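Side-chain contact in tube-forming protein in Mycobacterial Envelpe, TiME (Mycolicibacterium smegmatis, PDB 7CU9), which probably forms a tubular channel across the mycobacterial outer envelope that is thought to serve in protein secretion: residues A98-R101 with V102-T106. Sequence-based numbering, arbitrary orientation.
Sequences AYHR and VVDRT
H100 and D104, one helical turn apart, are tied twice, by side chain and by backbone. ND1 of the imidazole gives its hydrogen to OD1 of D104 at 2.8 Å, almost straight at 175°; the oxygen lies in the ring plane and is met on its syn side, though 30° out of the carboxylate plane. Beneath this, D104 N bonds to H100 O, also at 2.8 Å; the helical turn brings the short aspartate side chain close to a histidine four residues earlier. The carboxylate would probably favour a protonated ring.

Next to it, V103 lays CG1 over one face of the Y99 ring, 4.0 Å from its centroid, a CH-pi contact, while CG2 comes within 3.6 Å of H100 ND1. A branched valine can thus touch both rings. With CG anti to the backbone N (chi1 177°), the ring of Y99 is carried alongside V103, and its hydroxyl bonds to G134 O.

R101 and R105 run side by side, CD of R101 lying 3.6 Å from R105 NH2 over one guanidinium face; R101 NH2 bonds to V57 O and R105 NH1 forms a salt bridge to E56, which probably eases their like charges. T106 OG1 donates to V102 O at 2.8 Å. These are i to i+4 contacts at the C-terminal end of an amphipathic helix, its Y99 and V102 packed against the antiparallel sheet of a PknH-like extracellular domain.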
# COMPACT_ATOMS: atom_id res chain seq x y z
N ALA B 98 -18.11 -16.25 -19.81
CA ALA B 98 -17.38 -16.40 -18.54
C ALA B 98 -17.48 -15.10 -17.73
O ALA B 98 -17.75 -15.17 -16.52
CB ALA B 98 -15.95 -16.80 -18.79
N TYR B 99 -17.30 -13.95 -18.38
CA TYR B 99 -17.47 -12.63 -17.75
C TYR B 99 -18.87 -12.55 -17.12
O TYR B 99 -19.00 -12.11 -15.96
CB TYR B 99 -17.24 -11.50 -18.76
CG TYR B 99 -17.47 -10.13 -18.18
CD1 TYR B 99 -16.56 -9.58 -17.30
CD2 TYR B 99 -18.61 -9.42 -18.48
CE1 TYR B 99 -16.77 -8.33 -16.73
CE2 TYR B 99 -18.84 -8.17 -17.92
CZ TYR B 99 -17.91 -7.62 -17.05
OH TYR B 99 -18.14 -6.39 -16.50
N HIS B 100 -19.89 -12.99 -17.84
CA HIS B 100 -21.30 -12.91 -17.37
C HIS B 100 -21.57 -13.93 -16.27
O HIS B 100 -22.47 -13.67 -15.45
CB HIS B 100 -22.27 -12.95 -18.56
CG HIS B 100 -22.41 -11.59 -19.15
ND1 HIS B 100 -23.23 -10.63 -18.57
CD2 HIS B 100 -21.80 -10.99 -20.18
CE1 HIS B 100 -23.11 -9.51 -19.25
NE2 HIS B 100 -22.25 -9.70 -20.25
N ARG B 101 -20.82 -15.02 -16.17
CA ARG B 101 -20.96 -15.94 -15.01
C ARG B 101 -20.49 -15.23 -13.74
O ARG B 101 -21.02 -15.54 -12.67
CB ARG B 101 -20.28 -17.28 -15.28
CG ARG B 101 -21.02 -18.12 -16.31
CD ARG B 101 -20.52 -19.55 -16.38
NE ARG B 101 -19.18 -19.66 -16.96
CZ ARG B 101 -18.91 -19.77 -18.25
NH1 ARG B 101 -19.87 -19.75 -19.16
NH2 ARG B 101 -17.65 -19.88 -18.64
N VAL B 102 -19.54 -14.30 -13.84
CA VAL B 102 -19.16 -13.44 -12.68
C VAL B 102 -20.30 -12.45 -12.40
O VAL B 102 -20.82 -12.46 -11.27
CB VAL B 102 -17.83 -12.70 -12.89
CG1 VAL B 102 -17.54 -11.77 -11.71
CG2 VAL B 102 -16.67 -13.66 -13.12
N VAL B 103 -20.65 -11.62 -13.38
CA VAL B 103 -21.45 -10.39 -13.12
C VAL B 103 -22.95 -10.71 -13.01
O VAL B 103 -23.62 -10.03 -12.22
CB VAL B 103 -21.16 -9.29 -14.16
CG1 VAL B 103 -19.69 -8.90 -14.14
CG2 VAL B 103 -21.60 -9.66 -15.56
N ASP B 104 -23.47 -11.70 -13.74
CA ASP B 104 -24.92 -12.03 -13.70
C ASP B 104 -25.25 -12.68 -12.35
O ASP B 104 -26.36 -12.42 -11.83
CB ASP B 104 -25.35 -12.95 -14.85
CG ASP B 104 -25.18 -12.35 -16.23
OD1 ASP B 104 -24.81 -11.16 -16.33
OD2 ASP B 104 -25.42 -13.08 -17.21
N ARG B 105 -24.35 -13.49 -11.79
CA ARG B 105 -24.67 -14.39 -10.65
C ARG B 105 -24.43 -13.68 -9.32
O ARG B 105 -24.74 -14.30 -8.27
CB ARG B 105 -23.86 -15.68 -10.77
CG ARG B 105 -24.10 -16.42 -12.08
CD ARG B 105 -23.42 -17.77 -12.08
NE ARG B 105 -23.75 -18.50 -13.29
CZ ARG B 105 -23.27 -19.70 -13.60
NH1 ARG B 105 -22.42 -20.31 -12.79
NH2 ARG B 105 -23.64 -20.28 -14.73
N THR B 106 -23.93 -12.44 -9.34
CA THR B 106 -23.58 -11.67 -8.13
C THR B 106 -24.47 -10.42 -7.99
O THR B 106 -24.20 -9.61 -7.10
CB THR B 106 -22.09 -11.30 -8.13
OG1 THR B 106 -21.80 -10.64 -9.36
CG2 THR B 106 -21.20 -12.51 -7.95